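Long-range contacts in ARO (armadillo repeats only protein) (Plasmodium falciparum Santa Lucia, PDB 5EWP), which probably helps to move rhoptries to the apical pole of the parasite and attach them there, acting through protein binding by its armadillo repeats: residues Leu110-Val115 / Thr151-Ile155; Cys121-Glu126 / Leu158-Tyr162; Leu178-Pro182 / Thr193-Ile198; Leu216-Lys220 / Leu247-Thr251; Leu228-Gln232 / Ser243-Leu247. One frame throughout, in Å; residues are numbered along the deposited sequence.

Contact 1: residues Leu110-Val115 / Thr151-Ile155; sequences LSFLSV and TCRNI
The amide of Asn154 turns an edge to Ser114: Ser114 OG lies in the amide plane and accepts from Asn154 ND2 at 3.0 Å, in a bond that is nearly straight (172° at the hydrogen). At the other end of this flat group, Asn154 OD1 sits at the edge of the Arg153 guanidinium, in its plane, and receives NH1 of Arg153 at 2.9 Å. With both polar ends engaged, the amide has its rotation fixed, and asparagine suits a buried place where one group must both give and take. Val115 CG2 brushes the ND2 end.

Ser114 OG gives its own proton to Ser111 O, 2.8 Å away. Its chi1 of 74° puts the hydroxyl between the backbone N and the carbonyl carbon, folded back against its own chain and still facing Asn154. The contact joins helices 100-113 and 142-156, two long helices lying next to each other in the armadillo superhelix.

Small residues let the backbones come close, with Ser111 CA and Thr151 CA 5.1 Å apart. Thr151 divides its branches: OG1 rests on Ser111 CA at 3.2 Å while bonding to Ala147 O in its own helix, and the methyl CG2 packs on Ser114 CB at 3.9 Å. Ser111 OG likewise bonds back to Val108 O, and Arg153 NE forms a salt bridge with Asp203.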
# COMPACT_ATOMS: atom_id res chain seq x y z
N LEU A 110 -0.67 0.43 6.70
CA LEU A 110 -1.46 1.42 5.96
C LEU A 110 -2.31 0.76 4.88
O LEU A 110 -3.44 1.19 4.63
CB LEU A 110 -0.55 2.49 5.35
CG LEU A 110 0.09 3.44 6.37
CD1 LEU A 110 1.20 4.23 5.73
CD2 LEU A 110 -0.95 4.40 6.97
N SER A 111 -1.80 -0.29 4.25
CA SER A 111 -2.58 -0.93 3.20
C SER A 111 -3.84 -1.57 3.79
O SER A 111 -4.92 -1.42 3.22
CB SER A 111 -1.76 -1.96 2.43
OG SER A 111 -1.38 -3.05 3.24
N PHE A 112 -3.73 -2.24 4.94
CA PHE A 112 -4.93 -2.77 5.59
C PHE A 112 -5.85 -1.67 6.13
O PHE A 112 -7.07 -1.81 6.09
CB PHE A 112 -4.56 -3.70 6.74
CG PHE A 112 -4.12 -5.06 6.27
CD1 PHE A 112 -5.00 -5.88 5.57
CD2 PHE A 112 -2.84 -5.51 6.52
CE1 PHE A 112 -4.60 -7.13 5.13
CE2 PHE A 112 -2.43 -6.77 6.09
CZ PHE A 112 -3.31 -7.57 5.38
N LEU A 113 -5.26 -0.61 6.66
CA LEU A 113 -6.07 0.47 7.23
C LEU A 113 -6.87 1.19 6.15
O LEU A 113 -7.89 1.83 6.45
CB LEU A 113 -5.19 1.48 7.96
CG LEU A 113 -4.58 0.97 9.28
CD1 LEU A 113 -3.55 1.96 9.72
CD2 LEU A 113 -5.68 0.84 10.32
N SER A 114 -6.41 1.08 4.91
CA SER A 114 -7.08 1.79 3.80
C SER A 114 -8.26 0.99 3.25
O SER A 114 -9.00 1.50 2.40
CB SER A 114 -6.10 2.09 2.67
OG SER A 114 -5.76 0.92 1.94
N VAL A 115 -8.42 -0.24 3.71
CA VAL A 115 -9.47 -1.10 3.19
C VAL A 115 -10.77 -0.90 3.96
O VAL A 115 -10.82 -1.03 5.18
CB VAL A 115 -9.08 -2.59 3.24
CG1 VAL A 115 -10.24 -3.45 2.74
CG2 VAL A 115 -7.85 -2.82 2.38
N THR A 151 -3.06 0.93 -1.93
CA THR A 151 -3.34 1.98 -0.95
C THR A 151 -3.54 3.32 -1.64
O THR A 151 -4.46 4.07 -1.30
CB THR A 151 -2.19 2.06 0.08
OG1 THR A 151 -1.98 0.75 0.60
CG2 THR A 151 -2.58 2.97 1.25
N CYS A 152 -2.69 3.62 -2.61
CA CYS A 152 -2.89 4.82 -3.43
C CYS A 152 -4.27 4.86 -4.04
O CYS A 152 -4.94 5.89 -4.02
CB CYS A 152 -1.87 4.91 -4.55
SG CYS A 152 -0.22 5.34 -3.94
N ARG A 153 -4.69 3.74 -4.62
CA ARG A 153 -6.00 3.67 -5.26
C ARG A 153 -7.11 3.85 -4.25
O ARG A 153 -8.09 4.57 -4.50
CB ARG A 153 -6.17 2.36 -6.02
CG ARG A 153 -7.58 2.15 -6.62
CD ARG A 153 -8.46 1.34 -5.68
NE ARG A 153 -9.84 1.25 -6.17
CZ ARG A 153 -10.87 0.93 -5.40
NH1 ARG A 153 -10.69 0.69 -4.12
NH2 ARG A 153 -12.09 0.86 -5.92
N ASN A 154 -6.98 3.19 -3.10
CA ASN A 154 -8.02 3.28 -2.07
C ASN A 154 -8.20 4.72 -1.62
O ASN A 154 -9.32 5.15 -1.29
CB ASN A 154 -7.71 2.36 -0.88
CG ASN A 154 -7.89 0.87 -1.24
OD1 ASN A 154 -8.48 0.53 -2.26
ND2 ASN A 154 -7.40 -0.01 -0.37
N ILE A 155 -7.11 5.47 -1.62
CA ILE A 155 -7.16 6.90 -1.32
C ILE A 155 -7.72 7.72 -2.48
O ILE A 155 -8.67 8.48 -2.28
CB ILE A 155 -5.76 7.45 -0.94
CG1 ILE A 155 -5.31 6.84 0.40
CG2 ILE A 155 -5.76 8.97 -0.83
CD1 ILE A 155 -3.79 6.92 0.63

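Contact 2: residues Cys121-Glu126 / Leu158-Tyr162; sequences CICMFE and LDKKY
Phe125 and Tyr162 form an offset stack that bridges two short helices in the solenoid of armadillo repeats, 118-126 and 160-168. The ring centroids are 3.9 Å apart and the planes are inclined by 18°, so the rings lie nearly parallel. Tyr162 CD1 sits over the centre of the Phe125 ring, whereas Phe125 CG meets the Tyr162 ring nearer its rim. This displacement brings Phe125 CB over the Tyr162 face as a CH-pi contact, 4.0 Å from the centroid. With CG anti to the backbone N (chi1 -178°), the Phe125 ring is carried out across the gap to its partner.

The opposite face of the Tyr162 ring is covered by Asp159 CB, so the ring is held between the two. Asp159 is also the N-cap of helix 160-168: its OD1 accepts from Lys161 N at 2.8 Å, the usual capping of a first-turn amide, where helical i-4 acceptors are lacking. Aspartate thus suits this place twice, by its carboxylate and by its methylene.

Tyr162 OH rests against Ile122 CG2 at 3.7 Å. At the ring edge, in plane, a water lies 2.6 Å from Tyr162 OH and donates to Glu126 OE2, also at 2.6 Å, linking the phenol to an exposed acid that suits the solvent side. At the Cys121 end, Leu158 CD1 packs on Cys121 CB at 3.5 Å. The patch is continuous with helix 142-156, where Phe125 touches Ile155 and Cys121 touches Asn154, and Met124 extends the packing to Thr151 and Ile155 of the same helix and to Leu110 and Leu113 of helix 100-113.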
# COMPACT_ATOMS: atom_id res chain seq x y z
N CYS A 121 -8.57 6.68 4.85
CA CYS A 121 -8.01 7.07 3.56
C CYS A 121 -7.88 8.58 3.48
O CYS A 121 -6.89 9.12 2.98
CB CYS A 121 -8.86 6.53 2.40
SG CYS A 121 -8.76 4.75 2.20
N ILE A 122 -8.92 9.26 3.96
CA ILE A 122 -8.89 10.72 4.03
C ILE A 122 -7.73 11.19 4.90
O ILE A 122 -6.98 12.11 4.52
CB ILE A 122 -10.22 11.27 4.58
CG1 ILE A 122 -11.33 11.07 3.55
CG2 ILE A 122 -10.07 12.76 4.90
CD1 ILE A 122 -12.75 11.34 4.09
N CYS A 123 -7.57 10.56 6.06
CA CYS A 123 -6.48 10.88 6.97
C CYS A 123 -5.11 10.64 6.31
O CYS A 123 -4.19 11.45 6.47
CB CYS A 123 -6.60 10.07 8.26
SG CYS A 123 -5.36 10.49 9.49
N MET A 124 -4.98 9.55 5.57
CA MET A 124 -3.72 9.29 4.89
C MET A 124 -3.42 10.38 3.88
O MET A 124 -2.29 10.84 3.79
CB MET A 124 -3.73 7.94 4.18
CG MET A 124 -3.83 6.79 5.15
SD MET A 124 -3.84 5.23 4.25
CE MET A 124 -4.47 4.19 5.55
N PHE A 125 -4.44 10.82 3.14
CA PHE A 125 -4.19 11.87 2.17
C PHE A 125 -3.74 13.14 2.88
O PHE A 125 -2.74 13.75 2.51
CB PHE A 125 -5.42 12.18 1.31
CG PHE A 125 -5.14 13.23 0.28
CD1 PHE A 125 -4.57 12.88 -0.93
CD2 PHE A 125 -5.37 14.57 0.56
CE1 PHE A 125 -4.28 13.85 -1.87
CE2 PHE A 125 -5.06 15.55 -0.37
CZ PHE A 125 -4.53 15.19 -1.58
N GLU A 126 -4.50 13.52 3.89
CA GLU A 126 -4.28 14.79 4.57
C GLU A 126 -2.98 14.80 5.36
O GLU A 126 -2.42 15.86 5.63
CB GLU A 126 -5.46 15.11 5.47
CG GLU A 126 -6.71 15.42 4.64
CD GLU A 126 -7.92 15.83 5.47
OE1 GLU A 126 -7.86 15.73 6.71
OE2 GLU A 126 -8.94 16.25 4.86
N LEU A 158 -11.56 8.47 -3.77
CA LEU A 158 -12.53 9.17 -2.92
C LEU A 158 -12.76 10.64 -3.31
O LEU A 158 -13.81 11.21 -2.99
CB LEU A 158 -12.07 9.09 -1.46
CG LEU A 158 -12.08 7.69 -0.86
CD1 LEU A 158 -11.57 7.78 0.57
CD2 LEU A 158 -13.48 7.08 -0.89
N ASP A 159 -11.82 11.24 -4.03
CA ASP A 159 -11.89 12.68 -4.29
C ASP A 159 -11.09 13.07 -5.53
O ASP A 159 -9.95 12.65 -5.71
CB ASP A 159 -11.38 13.43 -3.06
CG ASP A 159 -11.75 14.90 -3.06
OD1 ASP A 159 -11.59 15.59 -4.08
OD2 ASP A 159 -12.19 15.37 -1.98
N LYS A 160 -11.70 13.87 -6.39
CA LYS A 160 -11.00 14.35 -7.58
C LYS A 160 -9.70 15.08 -7.24
O LYS A 160 -8.71 14.98 -7.99
CB LYS A 160 -11.91 15.27 -8.40
CG LYS A 160 -11.25 15.76 -9.67
CD LYS A 160 -12.18 16.65 -10.48
CE LYS A 160 -11.48 17.12 -11.75
NZ LYS A 160 -12.38 17.86 -12.67
N LYS A 161 -9.69 15.81 -6.13
CA LYS A 161 -8.47 16.51 -5.72
C LYS A 161 -7.36 15.53 -5.36
O LYS A 161 -6.18 15.83 -5.56
CB LYS A 161 -8.74 17.44 -4.54
CG LYS A 161 -9.62 18.63 -4.90
CD LYS A 161 -9.98 19.43 -3.67
CE LYS A 161 -10.36 20.86 -4.04
NZ LYS A 161 -9.19 21.60 -4.58
N TYR A 162 -7.73 14.36 -4.86
CA TYR A 162 -6.73 13.34 -4.50
C TYR A 162 -6.10 12.78 -5.77
O TYR A 162 -4.88 12.55 -5.83
CB TYR A 162 -7.33 12.21 -3.66
CG TYR A 162 -7.92 12.63 -2.33
CD1 TYR A 162 -7.82 13.94 -1.86
CD2 TYR A 162 -8.57 11.69 -1.54
CE1 TYR A 162 -8.39 14.31 -0.62
CE2 TYR A 162 -9.13 12.05 -0.31
CZ TYR A 162 -9.04 13.35 0.14
OH TYR A 162 -9.61 13.66 1.35
O HOH W 1 -9.14 16.06 2.27

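Contact 3: residues Leu178-Pro182 / Thr193-Ile198; sequences LLELP and TQLEAI
The polar link runs from the side chain of Gln194 to the backbone of Glu180. Gln194 NE2 donates to Glu180 O at 2.8 Å, nearly straight at the hydrogen (171°), with the oxygen in the plane of the amide; seen from Glu180, the donor is tilted from the carbonyl plane. A bend at chi2 (80°) turns the amide along the passing chain. Glutamine suits this buried spot because it can reach a main-chain carbonyl without bringing in a charge.

Close van der Waals contact accompanies that bond. Gln194 CG lies against two successive carbonyls, 3.3 Å from Leu178 O and 3.4 Å from Leu179 O, and Pro182 CD flanks NE2 at 4.0 Å. Here the start of the long loop that joins helix 171-177 to helix 192-205 in the armadillo array is laid against the helix it leads to.

Apolar packing fills the rest. Ala197 is small enough to admit both leucines, its CB lying 3.9 Å from Leu178 CB and equally far from Leu179 CD2. That same Leu179 methyl meets Ile198 CG1 at 3.7 Å, the two side chains crossing at about a right angle. Leu178 continues onto Ala149 of helix 142-156, and Ile198 onto Leu246 of helix 237-250.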
# COMPACT_ATOMS: atom_id res chain seq x y z
N LEU A 178 3.75 -0.43 -13.56
CA LEU A 178 3.36 -1.71 -12.99
C LEU A 178 2.74 -2.62 -14.04
O LEU A 178 2.59 -3.82 -13.81
CB LEU A 178 2.40 -1.53 -11.80
CG LEU A 178 3.01 -0.86 -10.57
CD1 LEU A 178 2.01 -0.72 -9.42
CD2 LEU A 178 4.23 -1.60 -10.11
N LEU A 179 2.37 -2.07 -15.19
CA LEU A 179 1.83 -2.89 -16.28
C LEU A 179 2.91 -3.71 -16.99
O LEU A 179 2.60 -4.70 -17.67
CB LEU A 179 1.12 -2.01 -17.31
CG LEU A 179 -0.07 -1.18 -16.83
CD1 LEU A 179 -0.48 -0.18 -17.92
CD2 LEU A 179 -1.24 -2.09 -16.47
N GLU A 180 4.16 -3.31 -16.86
CA GLU A 180 5.25 -3.98 -17.57
C GLU A 180 5.44 -5.44 -17.15
O GLU A 180 5.27 -5.79 -15.98
CB GLU A 180 6.57 -3.21 -17.38
CG GLU A 180 6.59 -1.88 -18.13
CD GLU A 180 7.90 -1.13 -17.98
OE1 GLU A 180 8.81 -1.63 -17.28
OE2 GLU A 180 8.00 -0.02 -18.54
N LEU A 181 5.78 -6.29 -18.11
CA LEU A 181 6.13 -7.67 -17.81
C LEU A 181 7.50 -7.74 -17.14
O LEU A 181 8.34 -6.86 -17.36
CB LEU A 181 6.15 -8.51 -19.10
CG LEU A 181 4.81 -8.81 -19.77
CD1 LEU A 181 5.02 -9.58 -21.07
CD2 LEU A 181 3.88 -9.56 -18.84
N PRO A 182 7.75 -8.79 -16.34
CA PRO A 182 9.10 -9.09 -15.86
C PRO A 182 10.01 -9.37 -17.05
O PRO A 182 9.53 -9.91 -18.04
CB PRO A 182 8.91 -10.35 -15.01
CG PRO A 182 7.46 -10.41 -14.70
CD PRO A 182 6.75 -9.73 -15.82
N THR A 193 -0.14 -8.28 -10.14
CA THR A 193 0.11 -6.85 -9.99
C THR A 193 -0.26 -6.11 -11.27
O THR A 193 -0.84 -5.03 -11.21
CB THR A 193 1.59 -6.59 -9.63
OG1 THR A 193 1.90 -7.27 -8.41
CG2 THR A 193 1.86 -5.10 -9.45
N GLN A 194 0.05 -6.70 -12.42
CA GLN A 194 -0.31 -6.08 -13.70
C GLN A 194 -1.82 -5.93 -13.86
O GLN A 194 -2.31 -4.87 -14.27
CB GLN A 194 0.26 -6.89 -14.87
CG GLN A 194 1.76 -6.74 -15.06
CD GLN A 194 2.57 -7.60 -14.10
OE1 GLN A 194 2.01 -8.38 -13.33
NE2 GLN A 194 3.89 -7.45 -14.14
N LEU A 195 -2.55 -6.99 -13.53
CA LEU A 195 -4.00 -6.97 -13.63
C LEU A 195 -4.59 -5.96 -12.66
O LEU A 195 -5.52 -5.22 -13.01
CB LEU A 195 -4.57 -8.36 -13.38
CG LEU A 195 -6.09 -8.47 -13.49
CD1 LEU A 195 -6.61 -7.81 -14.75
CD2 LEU A 195 -6.48 -9.93 -13.47
N GLU A 196 -4.06 -5.91 -11.44
CA GLU A 196 -4.56 -4.95 -10.45
C GLU A 196 -4.31 -3.52 -10.93
O GLU A 196 -5.16 -2.64 -10.76
CB GLU A 196 -3.91 -5.20 -9.08
CG GLU A 196 -4.32 -6.53 -8.47
CD GLU A 196 -3.58 -6.86 -7.18
OE1 GLU A 196 -2.76 -6.03 -6.73
OE2 GLU A 196 -3.81 -7.96 -6.64
N ALA A 197 -3.16 -3.29 -11.55
CA ALA A 197 -2.82 -1.97 -12.05
C ALA A 197 -3.78 -1.51 -13.16
O ALA A 197 -4.08 -0.33 -13.26
CB ALA A 197 -1.37 -1.94 -12.54
N ILE A 198 -4.26 -2.44 -13.98
CA ILE A 198 -5.27 -2.11 -14.98
C ILE A 198 -6.50 -1.54 -14.28
O ILE A 198 -7.02 -0.49 -14.65
CB ILE A 198 -5.69 -3.33 -15.80
CG1 ILE A 198 -4.54 -3.80 -16.69
CG2 ILE A 198 -6.91 -3.00 -16.67
CD1 ILE A 198 -4.81 -5.13 -17.37

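Contact 4: residues Leu216-Lys220 / Leu247-Thr251; sequences LEAVK and LLRLT
Leu250 carries the tight half of this contact by inserting its forked end between Leu216 and Val219. Its CD2 methyl does most of the touching, lying 3.9 Å from Leu216 CD1 and 3.8 Å from Val219 CG1, and the second methyl, CD1, adds a contact with Val219 CG1. The approaches differ: Leu216 and Leu250 slide past each other in opposite directions, whereas Val219 is crossed at about a right angle. CG of Leu216 is anti to the backbone N (chi1 180°), which sends the branch across to the other helix. Branched aliphatic residues suit this side, which continues inward: Val219 packs on Phe204 and Ile205 of helix 192-205, and Leu250 on Leu228 of helix 224-231.

The helices joined are 213-220 and 237-250, the latter closing the C-terminal end of the armadillo-type helical stack. Lys220 CA and Leu250 CA come within 6.0 Å of each other.

Toward solvent, the long side chains of Lys220 and Arg249 form the margin. Lys220 is extended beyond CG and runs past the Leu250 side chain in the opposite direction, laying its methylenes over the backbone; the one close approach here is CE on Leu250 O at 3.1 Å, and NZ stays 4.0 Å from that oxygen. A lysine can bury its aliphatic stem here while keeping the ammonium at the surface, where its charge would probably be favourable beside carbonyls at a helix C-terminus. Arg249 adds its carbonyl O, 4.0 Å from Leu216 CD1, and CG at 4.2 Å from the same methyl; its chain bends at chi3, and NH1 forms a salt bridge with Glu211.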
# COMPACT_ATOMS: atom_id res chain seq x y z
N LEU A 216 -8.52 10.87 -18.29
CA LEU A 216 -8.40 10.06 -19.51
C LEU A 216 -7.15 10.48 -20.27
O LEU A 216 -6.35 9.64 -20.69
CB LEU A 216 -9.64 10.21 -20.40
CG LEU A 216 -9.55 9.37 -21.67
CD1 LEU A 216 -9.67 7.88 -21.36
CD2 LEU A 216 -10.61 9.80 -22.67
N GLU A 217 -6.95 11.79 -20.41
CA GLU A 217 -5.82 12.32 -21.16
C GLU A 217 -4.51 12.04 -20.44
O GLU A 217 -3.49 11.78 -21.07
CB GLU A 217 -5.98 13.82 -21.38
N ALA A 218 -4.55 12.09 -19.11
CA ALA A 218 -3.36 11.79 -18.31
C ALA A 218 -2.86 10.38 -18.59
O ALA A 218 -1.65 10.16 -18.77
CB ALA A 218 -3.66 11.96 -16.82
N VAL A 219 -3.78 9.43 -18.62
CA VAL A 219 -3.38 8.04 -18.83
C VAL A 219 -2.94 7.82 -20.29
O VAL A 219 -2.06 7.02 -20.57
CB VAL A 219 -4.52 7.08 -18.45
CG1 VAL A 219 -4.12 5.64 -18.70
CG2 VAL A 219 -4.89 7.28 -16.97
N LYS A 220 -3.55 8.57 -21.21
CA LYS A 220 -3.13 8.51 -22.61
C LYS A 220 -1.70 9.02 -22.76
O LYS A 220 -0.91 8.47 -23.52
CB LYS A 220 -4.07 9.33 -23.50
CG LYS A 220 -5.39 8.66 -23.80
CD LYS A 220 -6.27 9.55 -24.67
CE LYS A 220 -7.56 8.85 -25.05
NZ LYS A 220 -8.43 9.70 -25.93
N LEU A 247 -7.50 -0.74 -23.10
CA LEU A 247 -6.86 -0.32 -24.34
C LEU A 247 -7.85 0.39 -25.25
O LEU A 247 -7.58 1.50 -25.73
CB LEU A 247 -6.24 -1.52 -25.06
CG LEU A 247 -5.28 -1.24 -26.20
CD1 LEU A 247 -4.21 -0.25 -25.79
CD2 LEU A 247 -4.65 -2.54 -26.68
N LEU A 248 -9.00 -0.24 -25.47
CA LEU A 248 -10.07 0.34 -26.27
C LEU A 248 -10.48 1.72 -25.78
O LEU A 248 -10.81 2.60 -26.58
CB LEU A 248 -11.30 -0.58 -26.28
CG LEU A 248 -11.12 -1.97 -26.90
CD1 LEU A 248 -12.42 -2.76 -26.84
CD2 LEU A 248 -10.61 -1.87 -28.33
N ARG A 249 -10.49 1.91 -24.46
CA ARG A 249 -10.88 3.18 -23.88
C ARG A 249 -9.90 4.29 -24.22
O ARG A 249 -10.28 5.45 -24.42
CB ARG A 249 -11.02 3.06 -22.36
CG ARG A 249 -11.68 4.24 -21.71
CD ARG A 249 -11.66 4.16 -20.18
NE ARG A 249 -12.54 3.12 -19.64
CZ ARG A 249 -13.86 3.26 -19.46
NH1 ARG A 249 -14.46 4.39 -19.83
NH2 ARG A 249 -14.57 2.27 -18.95
N LEU A 250 -8.62 3.94 -24.28
CA LEU A 250 -7.55 4.90 -24.50
C LEU A 250 -7.28 5.15 -25.98
O LEU A 250 -6.68 6.15 -26.35
CB LEU A 250 -6.26 4.43 -23.83
CG LEU A 250 -6.31 4.22 -22.32
CD1 LEU A 250 -5.02 3.54 -21.83
CD2 LEU A 250 -6.52 5.55 -21.61
N THR A 251 -7.70 4.20 -26.82
CA THR A 251 -7.53 4.32 -28.27
C THR A 251 -8.69 5.07 -28.93
O THR A 251 -9.85 4.70 -28.77
CB THR A 251 -7.35 2.94 -28.92
OG1 THR A 251 -8.48 2.11 -28.61
CG2 THR A 251 -6.09 2.27 -28.40

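Contact 5: residues Leu228-Gln232 / Ser243-Leu247; sequences LKTLQ and SNVLL
Apolar contacts between Leu228 and the pair Leu246 and Leu247 make up the inner part of this interface. Leu228 CD1 meets Leu246 CG at 3.6 Å, the side chains crossing at about a right angle, while Leu228 CB, nearer the backbone, receives Leu247 CD1 at 3.9 Å. Leu247 has CG anti to its backbone nitrogen (chi1 -167°), which spreads its two methyls over the facing helix: CD2 goes outward to Lys229 CG at 3.7 Å. The aliphatic stem of Lys229 thus shields a leucine methyl at the exposed margin.

The two helices, 224-231 and 237-250, follow each other in the chain and form the closing hairpin of the armadillo repeat array. The backbones of the two segments come closest just past the end of helix 224-231, where Gln232 CA is 5.2 Å from Ser243 CA.

Contacts of the small polar residue Ser243 permit this approach. Its CB lies 3.9 Å from Gln232 CB, and its OG presses on Leu231 CB at 3.4 Å. A hydroxyl is tolerated in this buried place because it bonds to Leu239 O of its own helix. Beyond, Leu246 packs on Leu201 and Ile205 of helix 192-205, and Leu231 on Leu179.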
# COMPACT_ATOMS: atom_id res chain seq x y z
N LEU A 228 -0.19 -2.00 -22.41
CA LEU A 228 -1.45 -2.72 -22.54
C LEU A 228 -1.44 -3.62 -23.76
O LEU A 228 -1.94 -4.74 -23.71
CB LEU A 228 -2.63 -1.75 -22.59
CG LEU A 228 -2.96 -1.09 -21.25
CD1 LEU A 228 -4.00 -0.00 -21.42
CD2 LEU A 228 -3.44 -2.14 -20.27
N LYS A 229 -0.88 -3.13 -24.87
CA LYS A 229 -0.77 -3.95 -26.08
C LYS A 229 0.05 -5.21 -25.81
O LYS A 229 -0.29 -6.29 -26.30
CB LYS A 229 -0.15 -3.14 -27.22
CG LYS A 229 -1.16 -2.33 -28.01
CD LYS A 229 -0.47 -1.29 -28.87
CE LYS A 229 -1.48 -0.47 -29.66
NZ LYS A 229 -0.81 0.64 -30.41
N THR A 230 1.11 -5.07 -25.02
CA THR A 230 1.93 -6.22 -24.62
C THR A 230 1.13 -7.18 -23.75
O THR A 230 1.23 -8.40 -23.90
CB THR A 230 3.20 -5.77 -23.88
OG1 THR A 230 4.00 -4.96 -24.75
CG2 THR A 230 4.02 -6.97 -23.44
N LEU A 231 0.36 -6.64 -22.81
CA LEU A 231 -0.42 -7.47 -21.91
C LEU A 231 -1.55 -8.25 -22.60
O LEU A 231 -1.84 -9.39 -22.22
CB LEU A 231 -1.01 -6.62 -20.78
CG LEU A 231 -0.05 -6.12 -19.70
CD1 LEU A 231 -0.81 -5.31 -18.64
CD2 LEU A 231 0.71 -7.27 -19.06
N GLN A 232 -2.18 -7.65 -23.60
CA GLN A 232 -3.34 -8.30 -24.22
C GLN A 232 -2.99 -9.52 -25.08
O GLN A 232 -3.88 -10.10 -25.71
CB GLN A 232 -4.12 -7.30 -25.07
CG GLN A 232 -3.37 -6.74 -26.25
CD GLN A 232 -4.28 -5.98 -27.19
OE1 GLN A 232 -5.43 -5.68 -26.85
NE2 GLN A 232 -3.77 -5.66 -28.37
N SER A 243 -7.02 -6.02 -20.29
CA SER A 243 -6.08 -5.20 -21.06
C SER A 243 -6.73 -4.67 -22.32
O SER A 243 -6.60 -3.49 -22.65
CB SER A 243 -4.83 -6.01 -21.42
OG SER A 243 -4.37 -6.76 -20.30
N ASN A 244 -7.44 -5.55 -23.01
CA ASN A 244 -8.19 -5.16 -24.19
C ASN A 244 -9.20 -4.06 -23.88
O ASN A 244 -9.29 -3.07 -24.62
CB ASN A 244 -8.91 -6.37 -24.80
CG ASN A 244 -9.37 -6.11 -26.23
OD1 ASN A 244 -8.71 -5.41 -26.99
ND2 ASN A 244 -10.52 -6.68 -26.59
N VAL A 245 -9.93 -4.22 -22.79
CA VAL A 245 -10.96 -3.26 -22.38
C VAL A 245 -10.40 -1.86 -22.12
O VAL A 245 -10.94 -0.87 -22.62
CB VAL A 245 -11.71 -3.74 -21.13
CG1 VAL A 245 -12.61 -2.65 -20.58
CG2 VAL A 245 -12.52 -4.99 -21.45
N LEU A 246 -9.33 -1.77 -21.33
CA LEU A 246 -8.75 -0.46 -21.04
C LEU A 246 -8.11 0.12 -22.29
O LEU A 246 -8.19 1.33 -22.52
CB LEU A 246 -7.72 -0.55 -19.91
CG LEU A 246 -6.99 0.75 -19.53
CD1 LEU A 246 -7.96 1.89 -19.24
CD2 LEU A 246 -6.08 0.52 -18.33
N LEU A 247 -7.50 -0.74 -23.10
CA LEU A 247 -6.86 -0.32 -24.34
C LEU A 247 -7.85 0.39 -25.25
O LEU A 247 -7.58 1.50 -25.73
CB LEU A 247 -6.24 -1.52 -25.06
CG LEU A 247 -5.28 -1.24 -26.20
CD1 LEU A 247 -4.21 -0.25 -25.79
CD2 LEU A 247 -4.65 -2.54 -26.68

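The five contacts fall into two groups along the superhelix. Contacts 1 and 2 have centres 10 Å apart and interlock, their segments alternating along the chain; Cys121 SG sits 3.3 Å from Ser114 O, so the two form one continuous interface. Toward the C-terminus, contacts 4 and 5 share Leu247 on helix 237-250 and meet directly, Leu250 CD1 lying 3.7 Å from Leu228 CD1. Contact 3 adjoins contact 5, with centres 11 Å apart and Ile198 CD1 3.4 Å from Ser243 OG. Between the groups, contacts 1 and 3 do not touch, their nearest atoms being about 7 Å apart, although both draw on helix 142-156 for neighbours or partners.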